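Local structure of magnesium transporter MgtE (Enterococcus faecalis, 2OUX) at residues Q22-N25 with E26-L30. The protein probably acts as a magnesium transporter of the cell membrane, this chain being its soluble cytoplasmic part with the N domain and the paired CBS domains. Residues are numbered along the deposited sequence; the frame is centred on the assembly and turned at random.
Sequences QQMN and EFREL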
ATOM      1  N   GLN A  22      32.718 -19.828   2.635  1.00 54.82           N
ATOM      2  CA  GLN A  22      33.011 -18.807   1.639  1.00 54.21           C
ATOM      3  C   GLN A  22      32.580 -19.174   0.220  1.00 54.08           C
ATOM      4  O   GLN A  22      33.338 -19.014  -0.739  1.00 53.56           O
ATOM      5  CB  GLN A  22      34.501 -18.453   1.678  1.00 54.50           C
ATOM      6  CG  GLN A  22      34.913 -17.787   2.987  1.00 56.16           C
ATOM      7  CD  GLN A  22      36.221 -17.021   2.881  1.00 57.26           C
ATOM      8  OE1 GLN A  22      37.300 -17.562   3.121  1.00 56.83           O
ATOM      9  NE2 GLN A  22      36.126 -15.748   2.509  1.00 59.37           N
ATOM     10  N   GLN A  23      31.347 -19.656   0.102  1.00 53.39           N
ATOM     11  CA  GLN A  23      30.763 -20.041  -1.180  1.00 54.60           C
ATOM     12  C   GLN A  23      29.969 -18.830  -1.680  1.00 54.47           C
ATOM     13  O   GLN A  23      28.736 -18.836  -1.669  1.00 54.72           O
ATOM     14  CB  GLN A  23      29.823 -21.238  -0.986  1.00 55.67           C
ATOM     15  CG  GLN A  23      30.421 -22.393  -0.186  1.00 57.67           C
ATOM     16  CD  GLN A  23      29.394 -23.461   0.182  1.00 59.28           C
ATOM     17  OE1 GLN A  23      28.797 -24.092  -0.691  1.00 60.30           O
ATOM     18  NE2 GLN A  23      29.184 -23.665   1.480  1.00 58.52           N
HETATM   19  N   MSE A  24      30.686 -17.795  -2.113  1.00 54.18           N
HETATM   20  CA  MSE A  24      30.078 -16.551  -2.582  1.00 53.76           C
HETATM   21  C   MSE A  24      28.787 -16.675  -3.384  1.00 53.12           C
HETATM   22  O   MSE A  24      27.755 -16.127  -2.996  1.00 53.46           O
HETATM   23  CB  MSE A  24      31.097 -15.737  -3.393  1.00 54.95           C
HETATM   24  CG  MSE A  24      30.552 -14.406  -3.914  1.00 56.60           C
HETATM   25 SE   MSE A  24      31.900 -13.190  -4.612  1.00 58.97          SE
HETATM   26  CE  MSE A  24      31.657 -13.515  -6.504  1.00 56.29           C
ATOM     27  N   ASN A  25      28.835 -17.392  -4.499  1.00 51.74           N
ATOM     28  CA  ASN A  25      27.659 -17.540  -5.353  1.00 50.01           C
ATOM     29  C   ASN A  25      26.477 -18.264  -4.701  1.00 47.84           C
ATOM     30  O   ASN A  25      25.320 -17.874  -4.901  1.00 44.14           O
ATOM     31  CB  ASN A  25      28.070 -18.223  -6.658  1.00 52.84           C
ATOM     32  CG  ASN A  25      29.194 -17.473  -7.376  1.00 56.86           C
ATOM     33  OD1 ASN A  25      28.995 -16.374  -7.905  1.00 56.60           O
ATOM     34  ND2 ASN A  25      30.390 -18.062  -7.378  1.00 59.03           N
ATOM     35  N   GLU A  26      26.756 -19.311  -3.927  1.00 45.58           N
ATOM     36  CA  GLU A  26      25.688 -20.044  -3.249  1.00 42.93           C
ATOM     37  C   GLU A  26      25.051 -19.093  -2.236  1.00 40.09           C
ATOM     38  O   GLU A  26      23.830 -19.039  -2.091  1.00 37.22           O
ATOM     39  CB  GLU A  26      26.250 -21.259  -2.515  1.00 45.54           C
ATOM     40  CG  GLU A  26      25.589 -22.591  -2.869  1.00 51.69           C
ATOM     41  CD  GLU A  26      24.090 -22.635  -2.586  1.00 54.69           C
ATOM     42  OE1 GLU A  26      23.641 -23.605  -1.935  1.00 54.52           O
ATOM     43  OE2 GLU A  26      23.353 -21.720  -3.027  1.00 56.94           O
ATOM     44  N   PHE A  27      25.902 -18.345  -1.540  1.00 37.91           N
ATOM     45  CA  PHE A  27      25.466 -17.381  -0.546  1.00 35.77           C
ATOM     46  C   PHE A  27      24.536 -16.354  -1.180  1.00 35.98           C
ATOM     47  O   PHE A  27      23.404 -16.177  -0.742  1.00 35.78           O
ATOM     48  CB  PHE A  27      26.667 -16.651   0.047  1.00 34.09           C
ATOM     49  CG  PHE A  27      26.289 -15.527   0.951  1.00 33.52           C
ATOM     50  CD1 PHE A  27      25.862 -15.780   2.252  1.00 32.32           C
ATOM     51  CD2 PHE A  27      26.297 -14.217   0.490  1.00 31.65           C
ATOM     52  CE1 PHE A  27      25.449 -14.745   3.075  1.00 31.40           C
ATOM     53  CE2 PHE A  27      25.884 -13.175   1.308  1.00 31.09           C
ATOM     54  CZ  PHE A  27      25.459 -13.439   2.601  1.00 30.45           C
ATOM     55  N   ARG A  28      25.033 -15.679  -2.211  1.00 35.00           N
ATOM     56  CA  ARG A  28      24.267 -14.666  -2.914  1.00 35.36           C
ATOM     57  C   ARG A  28      22.893 -15.150  -3.338  1.00 36.04           C
ATOM     58  O   ARG A  28      21.896 -14.465  -3.097  1.00 35.31           O
ATOM     59  CB  ARG A  28      25.027 -14.182  -4.146  1.00 35.33           C
ATOM     60  CG  ARG A  28      26.271 -13.392  -3.826  1.00 34.79           C
ATOM     61  CD  ARG A  28      26.865 -12.816  -5.087  1.00 35.15           C
ATOM     62  NE  ARG A  28      27.006 -11.373  -4.984  1.00 39.33           N
ATOM     63  CZ  ARG A  28      26.142 -10.485  -5.468  1.00 37.16           C
ATOM     64  NH1 ARG A  28      25.051 -10.870  -6.109  1.00 33.67           N
ATOM     65  NH2 ARG A  28      26.382  -9.199  -5.301  1.00 39.70           N
ATOM     66  N   GLU A  29      22.845 -16.322  -3.975  1.00 36.94           N
ATOM     67  CA  GLU A  29      21.579 -16.903  -4.438  1.00 38.30           C
ATOM     68  C   GLU A  29      20.571 -17.026  -3.306  1.00 37.08           C
ATOM     69  O   GLU A  29      19.409 -16.652  -3.457  1.00 36.81           O
ATOM     70  CB  GLU A  29      21.785 -18.307  -5.022  1.00 41.21           C
ATOM     71  CG  GLU A  29      22.397 -18.388  -6.409  1.00 46.88           C
ATOM     72  CD  GLU A  29      22.586 -19.837  -6.854  1.00 48.86           C
ATOM     73  OE1 GLU A  29      21.572 -20.550  -7.027  1.00 49.96           O
ATOM     74  OE2 GLU A  29      23.750 -20.264  -7.020  1.00 49.94           O
ATOM     75  N   LEU A  30      21.021 -17.583  -2.184  1.00 35.62           N
ATOM     76  CA  LEU A  30      20.162 -17.781  -1.021  1.00 34.76           C
ATOM     77  C   LEU A  30      19.765 -16.454  -0.376  1.00 32.12           C
ATOM     78  O   LEU A  30      18.583 -16.146  -0.256  1.00 32.39           O
ATOM     79  CB  LEU A  30      20.874 -18.667   0.008  1.00 35.07           C
ATOM     80  CG  LEU A  30      21.145 -20.120  -0.402  1.00 36.45           C
ATOM     81  CD1 LEU A  30      21.997 -20.804   0.656  1.00 37.34           C
ATOM     82  CD2 LEU A  30      19.826 -20.855  -0.587  1.00 36.57           C
TER
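The carbonyl O of Met24 takes the amide of Arg28 in a nearly linear bond, N to O 2.9 Å with 175° at the hydrogen, while aliphatic carbons gather about the same oxygen. Arg28 CG lies 3.2 Å from Met24 O and Phe27 CB 3.3 Å from it, and the oxygen also sits at the edge of the Phe27 ring, near its plane. One residue back, Gln23 O receives Phe27 N at 2.9 Å; Gln23 is the N-cap, and this bond closes the first turn of helix 24-31. One residue on, Asn25 O accepts Glu29 N at 3.1 Å, the donor tilted out of the carbonyl plane, and the Glu29 side chain runs past that oxygen with CG 3.3 Å from Asn25 O. Side-chain contacts are sparser. Gln23 and Glu26 lie alongside each other, CB to CB 3.9 Å, their amide and carboxylate planes 76° apart. Met24, a selenomethionine here, has CG anti to its backbone N (chi1 -179°), which brings CG alongside Arg28 CD, a loose 4.2 Å contact between the two carbons; the chain bends at chi3, toward its end. The guanidinium group is held from beyond this turn, by a salt bridge from NH2 to Glu62 and a weak hydrogen bond from NE to the carbonyl of Tyr57. Before the N-cap, Gln22, with positive phi, leaves the preceding helix in a Schellman motif, and the chain passes within a few residues from helix 8-20 into helix 24-31. Phe27 is buried between helix 8-20, where it meets Leu15 and Thr18, and helix 48-57, where it meets Leu54, whereas Met24 reaches Tyr57 at the end of helix 48-57.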